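Local coordinates for BamaA.19900.a (Balamuthia mandrillaris, PDB 6VZZ), which probably phosphorylates glucose as a glucokinase of the actin-like ATPase superfamily, and holds beta-D-glucopyranose in its sugar pocket, at residues A[76-87]-A[129-137]; A[219-227]-A[315-323]. All coordinates share one frame; numbering follows the deposited sequence.

Contact 1: A[76-87]-A[129-137]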
loop_
_atom_site.group_PDB
_atom_site.type_symbol
_atom_site.label_atom_id
_atom_site.label_comp_id
_atom_site.label_asym_id
_atom_site.label_seq_id
_atom_site.Cartn_x
_atom_site.Cartn_y
_atom_site.Cartn_z
ATOM N N ILE A 76 -2.614 -20.374 25.268
ATOM C CA ILE A 76 -3.768 -21.184 25.636
ATOM C C ILE A 76 -3.784 -21.438 27.139
ATOM O O ILE A 76 -4.835 -21.342 27.785
ATOM C CB ILE A 76 -3.779 -22.496 24.823
ATOM C CG1 ILE A 76 -4.088 -22.196 23.357
ATOM C CG2 ILE A 76 -4.800 -23.494 25.375
ATOM C CD1 ILE A 76 -3.952 -23.395 22.463
ATOM N N ALA A 77 -2.624 -21.741 27.725
ATOM C CA ALA A 77 -2.569 -21.933 29.171
ATOM C C ALA A 77 -2.876 -20.634 29.911
ATOM O O ALA A 77 -3.522 -20.650 30.962
ATOM C CB ALA A 77 -1.202 -22.476 29.580
ATOM N N PHE A 78 -2.417 -19.496 29.382
ATOM C CA PHE A 78 -2.751 -18.218 29.999
ATOM C C PHE A 78 -4.243 -17.932 29.890
ATOM O O PHE A 78 -4.868 -17.510 30.867
ATOM C CB PHE A 78 -1.915 -17.105 29.359
ATOM C CG PHE A 78 -2.439 -15.694 29.601
ATOM C CD1 PHE A 78 -2.146 -15.011 30.781
ATOM C CD2 PHE A 78 -3.175 -15.029 28.620
ATOM C CE1 PHE A 78 -2.610 -13.696 30.994
ATOM C CE2 PHE A 78 -3.637 -13.713 28.828
ATOM C CZ PHE A 78 -3.352 -13.048 30.016
ATOM N N PHE A 79 -4.840 -18.184 28.720
ATOM C CA PHE A 79 -6.263 -17.906 28.534
ATOM C C PHE A 79 -7.117 -18.804 29.426
ATOM O O PHE A 79 -8.004 -18.319 30.138
ATOM C CB PHE A 79 -6.653 -18.081 27.063
ATOM C CG PHE A 79 -6.042 -17.063 26.132
ATOM C CD1 PHE A 79 -5.855 -15.746 26.535
ATOM C CD2 PHE A 79 -5.660 -17.426 24.845
ATOM C CE1 PHE A 79 -5.299 -14.797 25.670
ATOM C CE2 PHE A 79 -5.099 -16.493 23.974
ATOM C CZ PHE A 79 -4.923 -15.172 24.387
ATOM N N ASP A 80 -6.870 -20.119 29.393
ATOM C CA ASP A 80 -7.565 -21.036 30.296
ATOM C C ASP A 80 -7.480 -20.558 31.740
ATOM O O ASP A 80 -8.489 -20.484 32.449
ATOM C CB ASP A 80 -6.983 -22.450 30.179
ATOM C CG ASP A 80 -7.310 -23.124 28.847
ATOM O OD1 ASP A 80 -8.178 -22.611 28.106
ATOM O OD2 ASP A 80 -6.695 -24.179 28.545
ATOM N N SER A 81 -6.276 -20.209 32.189
ATOM C CA SER A 81 -6.095 -19.807 33.580
ATOM C C SER A 81 -6.886 -18.547 33.901
ATOM O O SER A 81 -7.670 -18.519 34.856
ATOM C CB SER A 81 -4.615 -19.590 33.871
ATOM O OG SER A 81 -4.445 -19.099 35.182
ATOM N N VAL A 82 -6.691 -17.487 33.114
ATOM C CA VAL A 82 -7.362 -16.234 33.429
ATOM C C VAL A 82 -8.861 -16.335 33.182
ATOM O O VAL A 82 -9.638 -15.618 33.818
ATOM C CB VAL A 82 -6.728 -15.073 32.641
ATOM C CG1 VAL A 82 -7.203 -15.083 31.210
ATOM C CG2 VAL A 82 -7.058 -13.757 33.299
ATOM N N SER A 83 -9.293 -17.227 32.289
ATOM C CA SER A 83 -10.722 -17.441 32.094
ATOM C C SER A 83 -11.359 -18.021 33.351
ATOM O O SER A 83 -12.375 -17.510 33.840
ATOM C CB SER A 83 -10.952 -18.360 30.892
ATOM O OG SER A 83 -12.334 -18.609 30.692
ATOM N N ASP A 84 -10.769 -19.084 33.898
ATOM C CA ASP A 84 -11.298 -19.655 35.131
ATOM C C ASP A 84 -11.285 -18.642 36.272
ATOM O O ASP A 84 -12.198 -18.641 37.104
ATOM C CB ASP A 84 -10.509 -20.907 35.511
ATOM C CG ASP A 84 -10.839 -22.084 34.632
ATOM O OD1 ASP A 84 -11.666 -21.920 33.716
ATOM O OD2 ASP A 84 -10.286 -23.178 34.852
ATOM N N SER A 85 -10.278 -17.763 36.315
ATOM C CA SER A 85 -10.190 -16.776 37.390
ATOM C C SER A 85 -11.320 -15.758 37.308
ATOM O O SER A 85 -11.955 -15.440 38.321
ATOM C CB SER A 85 -8.831 -16.076 37.352
ATOM O OG SER A 85 -7.817 -16.893 37.917
ATOM N N ILE A 86 -11.586 -15.234 36.109
ATOM C CA ILE A 86 -12.689 -14.294 35.932
ATOM C C ILE A 86 -14.028 -14.987 36.158
ATOM O O ILE A 86 -14.964 -14.397 36.712
ATOM C CB ILE A 86 -12.603 -13.645 34.540
ATOM C CG1 ILE A 86 -11.343 -12.781 34.449
ATOM C CG2 ILE A 86 -13.855 -12.829 34.222
ATOM C CD1 ILE A 86 -10.896 -12.526 33.029
ATOM N N ARG A 87 -14.138 -16.251 35.754
ATOM C CA ARG A 87 -15.375 -16.987 35.975
ATOM C C ARG A 87 -15.692 -17.103 37.462
ATOM O O ARG A 87 -16.847 -16.940 37.873
ATOM C CB ARG A 87 -15.277 -18.366 35.332
ATOM C CG ARG A 87 -16.547 -19.162 35.435
ATOM C CD ARG A 87 -16.464 -20.415 34.611
ATOM N NE ARG A 87 -15.691 -21.450 35.281
ATOM C CZ ARG A 87 -15.430 -22.629 34.740
ATOM N NH1 ARG A 87 -15.880 -22.900 33.522
ATOM N NH2 ARG A 87 -14.721 -23.532 35.411
ATOM N N SER A 129 -11.330 -22.050 18.130
ATOM C CA SER A 129 -11.892 -23.209 18.810
ATOM C C SER A 129 -11.031 -23.724 19.956
ATOM O O SER A 129 -11.485 -24.603 20.693
ATOM C CB SER A 129 -12.108 -24.336 17.803
ATOM O OG SER A 129 -10.870 -24.903 17.411
ATOM N N GLU A 130 -9.804 -23.231 20.113
ATOM C CA GLU A 130 -8.944 -23.622 21.222
ATOM C C GLU A 130 -9.122 -22.743 22.446
ATOM O O GLU A 130 -8.555 -23.053 23.501
ATOM C CB GLU A 130 -7.472 -23.573 20.803
ATOM C CG GLU A 130 -7.067 -24.547 19.721
ATOM C CD GLU A 130 -5.593 -24.411 19.367
ATOM O OE1 GLU A 130 -4.819 -25.353 19.661
ATOM O OE2 GLU A 130 -5.204 -23.349 18.810
ATOM N N LEU A 131 -9.853 -21.670 22.326
ATOM C CA LEU A 131 -10.084 -20.646 23.326
ATOM C C LEU A 131 -11.195 -21.072 24.274
ATOM O O LEU A 131 -12.167 -21.707 23.854
ATOM C CB LEU A 131 -10.464 -19.334 22.653
ATOM C CG LEU A 131 -9.410 -18.778 21.698
ATOM C CD1 LEU A 131 -9.950 -17.566 20.952
ATOM C CD2 LEU A 131 -8.151 -18.421 22.459
ATOM N N PRO A 132 -11.076 -20.721 25.554
ATOM C CA PRO A 132 -12.132 -21.079 26.517
ATOM C C PRO A 132 -13.438 -20.344 26.218
ATOM O O PRO A 132 -13.463 -19.124 26.049
ATOM C CB PRO A 132 -11.539 -20.668 27.870
ATOM C CG PRO A 132 -10.515 -19.623 27.543
ATOM C CD PRO A 132 -9.988 -19.937 26.166
ATOM N N SER A 133 -14.530 -21.112 26.159
ATOM C CA SER A 133 -15.851 -20.559 25.867
ATOM C C SER A 133 -16.244 -19.415 26.798
ATOM O O SER A 133 -16.930 -18.483 26.364
ATOM C CB SER A 133 -16.896 -21.664 25.955
ATOM O OG SER A 133 -16.803 -22.517 24.835
ATOM N N PHE A 134 -15.850 -19.469 28.073
ATOM C CA PHE A 134 -16.295 -18.450 29.016
ATOM C C PHE A 134 -15.920 -17.046 28.543
ATOM O O PHE A 134 -16.756 -16.136 28.554
ATOM C CB PHE A 134 -15.724 -18.717 30.406
ATOM C CG PHE A 134 -16.180 -17.729 31.434
ATOM C CD1 PHE A 134 -17.359 -17.927 32.125
ATOM C CD2 PHE A 134 -15.444 -16.583 31.692
ATOM C CE1 PHE A 134 -17.792 -17.013 33.055
ATOM C CE2 PHE A 134 -15.875 -15.668 32.616
ATOM C CZ PHE A 134 -17.052 -15.883 33.302
ATOM N N LEU A 135 -14.672 -16.844 28.128
ATOM C CA LEU A 135 -14.260 -15.518 27.689
ATOM C C LEU A 135 -14.407 -15.323 26.195
ATOM O O LEU A 135 -14.381 -14.179 25.730
ATOM C CB LEU A 135 -12.800 -15.233 28.066
ATOM C CG LEU A 135 -12.435 -15.072 29.538
ATOM C CD1 LEU A 135 -10.988 -14.629 29.670
ATOM C CD2 LEU A 135 -13.358 -14.085 30.224
ATOM N N PHE A 136 -14.555 -16.400 25.435
ATOM C CA PHE A 136 -14.523 -16.343 23.973
ATOM C C PHE A 136 -15.726 -17.102 23.440
ATOM O O PHE A 136 -15.600 -18.248 22.993
ATOM C CB PHE A 136 -13.202 -16.895 23.440
ATOM C CG PHE A 136 -12.002 -16.219 24.031
ATOM C CD1 PHE A 136 -11.565 -14.990 23.542
ATOM C CD2 PHE A 136 -11.328 -16.786 25.106
ATOM C CE1 PHE A 136 -10.469 -14.349 24.104
ATOM C CE2 PHE A 136 -10.229 -16.149 25.666
ATOM C CZ PHE A 136 -9.801 -14.932 25.168
ATOM N N PRO A 137 -16.908 -16.486 23.467
ATOM C CA PRO A 137 -18.121 -17.157 22.976
ATOM C C PRO A 137 -17.936 -17.617 21.543
ATOM O O PRO A 137 -17.511 -16.829 20.683
ATOM C CB PRO A 137 -19.196 -16.067 23.079
ATOM C CG PRO A 137 -18.430 -14.775 23.095
ATOM C CD PRO A 137 -17.149 -15.070 23.797
HETATM O O HOH W 1 -9.512 -23.861 26.221
#

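Contact 2: A[219-227]-A[315-323]. With BGC (beta-D-glucopyranose), chain B.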
loop_
_atom_site.group_PDB
_atom_site.type_symbol
_atom_site.label_atom_id
_atom_site.label_comp_id
_atom_site.label_asym_id
_atom_site.label_seq_id
_atom_site.Cartn_x
_atom_site.Cartn_y
_atom_site.Cartn_z
ATOM N N PHE A 219 3.245 -4.227 5.594
ATOM C CA PHE A 219 4.338 -3.534 4.929
ATOM C C PHE A 219 5.633 -3.550 5.723
ATOM O O PHE A 219 6.680 -3.202 5.166
ATOM C CB PHE A 219 3.938 -2.092 4.603
ATOM C CG PHE A 219 3.287 -1.951 3.249
ATOM C CD1 PHE A 219 4.040 -2.118 2.089
ATOM C CD2 PHE A 219 1.934 -1.683 3.135
ATOM C CE1 PHE A 219 3.461 -2.007 0.841
ATOM C CE2 PHE A 219 1.345 -1.569 1.894
ATOM C CZ PHE A 219 2.114 -1.735 0.741
ATOM N N GLY A 220 5.610 -3.963 6.987
ATOM C CA GLY A 220 6.870 -4.072 7.698
ATOM C C GLY A 220 7.809 -5.088 7.083
ATOM O O GLY A 220 9.022 -5.035 7.323
ATOM N N HIS A 221 7.280 -6.002 6.272
ATOM C CA HIS A 221 8.061 -7.096 5.728
ATOM C C HIS A 221 8.503 -6.867 4.286
ATOM O O HIS A 221 9.107 -7.763 3.694
ATOM C CB HIS A 221 7.268 -8.397 5.862
ATOM C CG HIS A 221 6.853 -8.686 7.271
ATOM N ND1 HIS A 221 7.742 -9.114 8.236
ATOM C CD2 HIS A 221 5.651 -8.584 7.887
ATOM C CE1 HIS A 221 7.102 -9.271 9.381
ATOM N NE2 HIS A 221 5.833 -8.958 9.195
ATOM N N VAL A 222 8.244 -5.686 3.709
ATOM C CA VAL A 222 8.732 -5.411 2.360
ATOM C C VAL A 222 10.225 -5.109 2.404
ATOM O O VAL A 222 10.763 -4.622 3.408
ATOM C CB VAL A 222 7.951 -4.257 1.697
ATOM C CG1 VAL A 222 6.460 -4.548 1.677
ATOM C CG2 VAL A 222 8.268 -2.924 2.364
ATOM N N ALA A 223 10.903 -5.408 1.298
ATOM C CA ALA A 223 12.327 -5.130 1.183
ATOM C C ALA A 223 12.606 -3.639 1.328
ATOM O O ALA A 223 11.806 -2.793 0.920
ATOM C CB ALA A 223 12.845 -5.623 -0.161
ATOM N N ILE A 224 13.759 -3.320 1.907
ATOM C CA ILE A 224 14.149 -1.937 2.147
ATOM C C ILE A 224 14.503 -1.239 0.838
ATOM O O ILE A 224 14.685 -1.884 -0.200
ATOM C CB ILE A 224 15.329 -1.882 3.134
ATOM C CG1 ILE A 224 16.433 -2.846 2.702
ATOM C CG2 ILE A 224 14.865 -2.263 4.519
ATOM C CD1 ILE A 224 17.367 -2.301 1.679
ATOM N N SER A 225 14.637 0.082 0.894
ATOM C CA SER A 225 15.160 0.890 -0.185
ATOM C C SER A 225 16.503 1.496 0.201
ATOM O O SER A 225 16.734 1.802 1.372
ATOM C CB SER A 225 14.177 2.011 -0.535
ATOM O OG SER A 225 13.165 1.510 -1.377
ATOM N N PRO A 226 17.410 1.687 -0.750
ATOM C CA PRO A 226 18.702 2.310 -0.447
ATOM C C PRO A 226 18.566 3.829 -0.469
ATOM O O PRO A 226 17.497 4.364 -0.735
ATOM C CB PRO A 226 19.591 1.812 -1.583
ATOM C CG PRO A 226 18.672 1.739 -2.737
ATOM C CD PRO A 226 17.310 1.323 -2.174
ATOM N N VAL A 227 19.669 4.522 -0.171
ATOM C CA VAL A 227 19.730 5.963 -0.402
ATOM C C VAL A 227 20.313 6.209 -1.782
ATOM O O VAL A 227 20.756 5.272 -2.460
ATOM C CB VAL A 227 20.578 6.702 0.650
ATOM C CG1 VAL A 227 19.891 6.732 1.978
ATOM C CG2 VAL A 227 21.963 6.072 0.758
ATOM N N PHE A 315 15.292 4.362 8.994
ATOM C CA PHE A 315 14.573 3.421 8.146
ATOM C C PHE A 315 13.081 3.438 8.429
ATOM O O PHE A 315 12.285 3.155 7.527
ATOM C CB PHE A 315 15.144 2.016 8.294
ATOM C CG PHE A 315 16.342 1.776 7.432
ATOM C CD1 PHE A 315 17.604 2.189 7.846
ATOM C CD2 PHE A 315 16.208 1.174 6.191
ATOM C CE1 PHE A 315 18.716 1.990 7.040
ATOM C CE2 PHE A 315 17.306 0.971 5.383
ATOM C CZ PHE A 315 18.568 1.376 5.806
ATOM N N LEU A 316 12.675 3.779 9.653
ATOM C CA LEU A 316 11.255 4.029 9.886
ATOM C C LEU A 316 10.769 5.196 9.034
ATOM O O LEU A 316 9.699 5.124 8.421
ATOM C CB LEU A 316 10.992 4.300 11.368
ATOM C CG LEU A 316 9.560 4.770 11.658
ATOM C CD1 LEU A 316 8.570 3.642 11.447
ATOM C CD2 LEU A 316 9.442 5.331 13.053
ATOM N N MET A 317 11.558 6.272 8.960
ATOM C CA MET A 317 11.174 7.393 8.111
ATOM C C MET A 317 11.170 7.013 6.631
ATOM O O MET A 317 10.386 7.569 5.858
ATOM C CB MET A 317 12.103 8.584 8.347
ATOM C CG MET A 317 11.951 9.252 9.703
ATOM S SD MET A 317 10.328 10.006 9.941
ATOM C CE MET A 317 9.626 8.954 11.199
ATOM N N ARG A 318 12.031 6.077 6.211
ATOM C CA ARG A 318 12.082 5.738 4.789
ATOM C C ARG A 318 10.860 4.935 4.353
ATOM O O ARG A 318 10.310 5.175 3.271
ATOM C CB ARG A 318 13.356 4.971 4.461
ATOM C CG ARG A 318 13.506 4.689 2.981
ATOM C CD ARG A 318 14.939 4.312 2.643
ATOM N NE ARG A 318 15.869 5.202 3.322
ATOM C CZ ARG A 318 17.167 4.963 3.478
ATOM N NH1 ARG A 318 17.917 5.831 4.141
ATOM N NH2 ARG A 318 17.708 3.851 2.994
ATOM N N ILE A 319 10.426 3.964 5.160
ATOM C CA ILE A 319 9.228 3.220 4.788
ATOM C C ILE A 319 8.002 4.123 4.889
ATOM O O ILE A 319 7.085 4.049 4.063
ATOM C CB ILE A 319 9.093 1.937 5.643
ATOM C CG1 ILE A 319 7.855 1.117 5.257
ATOM C CG2 ILE A 319 9.007 2.263 7.120
ATOM C CD1 ILE A 319 7.739 0.808 3.781
ATOM N N ALA A 320 7.979 5.016 5.879
ATOM C CA ALA A 320 6.846 5.922 6.004
ATOM C C ALA A 320 6.774 6.876 4.819
ATOM O O ALA A 320 5.684 7.139 4.293
ATOM C CB ALA A 320 6.929 6.689 7.324
ATOM N N LYS A 321 7.927 7.394 4.380
ATOM C CA LYS A 321 7.973 8.261 3.206
ATOM C C LYS A 321 7.352 7.577 1.995
ATOM O O LYS A 321 6.438 8.115 1.359
ATOM C CB LYS A 321 9.420 8.654 2.916
ATOM C CG LYS A 321 9.640 9.306 1.567
ATOM C CD LYS A 321 10.970 8.900 0.963
ATOM C CE LYS A 321 12.031 8.713 2.035
ATOM N NZ LYS A 321 13.406 8.506 1.473
ATOM N N ASN A 322 7.811 6.365 1.683
ATOM C CA ASN A 322 7.345 5.694 0.474
ATOM C C ASN A 322 5.883 5.258 0.568
ATOM O O ASN A 322 5.174 5.258 -0.449
ATOM C CB ASN A 322 8.268 4.527 0.165
ATOM C CG ASN A 322 9.576 5.006 -0.436
ATOM O OD1 ASN A 322 9.628 5.369 -1.615
ATOM N ND2 ASN A 322 10.626 5.071 0.380
ATOM N N LEU A 323 5.405 4.897 1.762
ATOM C CA LEU A 323 3.995 4.548 1.888
ATOM C C LEU A 323 3.109 5.784 1.761
ATOM O O LEU A 323 2.001 5.703 1.220
ATOM C CB LEU A 323 3.742 3.836 3.212
ATOM C CG LEU A 323 4.363 2.447 3.377
ATOM C CD1 LEU A 323 4.085 1.946 4.771
ATOM C CD2 LEU A 323 3.820 1.471 2.350
HETATM C C2 BGC B . 3.445 -8.735 11.844
HETATM C C3 BGC B . 2.250 -7.799 11.763
HETATM C C4 BGC B . 2.128 -6.994 13.051
HETATM C C5 BGC B . 3.450 -6.289 13.334
HETATM C C6 BGC B . 3.459 -5.491 14.617
HETATM C C1 BGC B . 4.688 -7.922 12.172
HETATM O O1 BGC B . 5.820 -8.712 12.175
HETATM O O2 BGC B . 3.612 -9.426 10.613
HETATM O O3 BGC B . 1.059 -8.531 11.511
HETATM O O4 BGC B . 1.113 -6.010 12.917
HETATM O O5 BGC B . 4.493 -7.269 13.423
HETATM O O6 BGC B . 2.945 -6.239 15.699
#

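Contact 1: A[76-87]-A[129-137]
Arg87 and Phe134 show how the carbon stem of a charged residue can serve as an apolar lid. CB of Arg87 stands almost over the centre of the Phe134 ring, 3.6 Å from its centroid and 10° off the normal, a CH-pi contact. CG leaves anti to the Arg87 backbone N (chi1 -176°) and moves out over the rim, 3.4 Å from CE1 of Phe134, and CD follows over CD1 of that ring. The chain then bends at chi3, and the guanidinium leads away nearly perpendicular to the ring; its long contact with Asp84 is one of charges only. At the ring edge, CG2 of Ile86 meets Phe134 CE2 at 3.8 Å.

One helical turn back, Ser83 CB rests 3.6 Å from CG of Pro132, whose ring also reaches Phe79 CB. The Phe79 ring receives the edge of Phe136 on one face (T-shaped, planes at 63°), while Phe79 CD2 lies 3.6 Å from Leu131 CD2. No direct hydrogen bond crosses; a water donates instead to Asp80 OD1 (2.6 Å) and Glu130 O (3.0 Å). The Glu130 carboxylate, beside Ile76 CD1, is salt-bridged to Arg73. Helix 72-90 and the loop before strand 141-145 thus pack together over the five-stranded sheet: Phe79 and Phe136 both settle on Val41 and Leu99 of its central strands, and Leu135 on Val39 and Leu50.

Contact 2: A[219-227]-A[315-323]
Leu323 meets Phe219 where helix 303-327, packed on the six-stranded sheet of an actin-like ATPase fold, is crossed by the loop that carries the glucose-binding residue His221. Apolar contacts come first. CD2 of Leu323 stands over the centre of the Phe219 ring in a CH-pi contact, 3.5 Å from the centroid and 10° off its normal, while CD1 lies near Phe219 CB. Next along the loop, Val222 CG2 touches CD1 of Ile319 at 4.0 Å, and Ile224 CG2 reaches Phe315 CD2 at 4.1 Å.

One hydrogen bond crosses directly: Arg318 NH2 donates to Ser225 O at 2.8 Å, the oxygen lying in the guanidinium plane. A bend at chi3 (-44°) turns the group toward the loop backbone, and NE and NH1 are salt-bridged to Glu356 and Glu237, so that three partners fix its rotation. Within the helix, Asn322 ND2 bonds to Arg318 O at 2.9 Å, from the opposite face of that carbonyl to Asn322 N. Asn322 OD1 accepts from Ala223 N of the second subunit, and Ser225 OG bonds to Ile224 O of that subunit, which places the contact at the dimer interface.

The last kind is ligand binding. With its ND1 hydrogen-bonded to Glu256, the His221 ring presents NE2 at its edge to glucose, donating to O2 at 2.7 Å with an N-H...O angle of 157°.

In the fold
After helix 16-25, the chain lays down strands 37-43, 47-54 and 62-68 of the first sheet, then enters helix 72-90. Contact 1 closes a loop of 41 intervening residues, including strand 96-101, and joins that helix to the approach to strand 141-145; just beyond, Asn145 and Asp146 bind glucose. Four strands of the six-stranded sheet follow, and contact 2 closes a larger, strand-free loop of 87 residues, tying the segment after strand 213-216 to helix 303-327; strands 331-335 and 370-374 complete that sheet only afterwards. The loops run in series, neither nested nor crossed. Their centres lie about 39 Å apart on opposite sides of the chain's centre, each beside its own sheet, while residues from both regions meet at glucose.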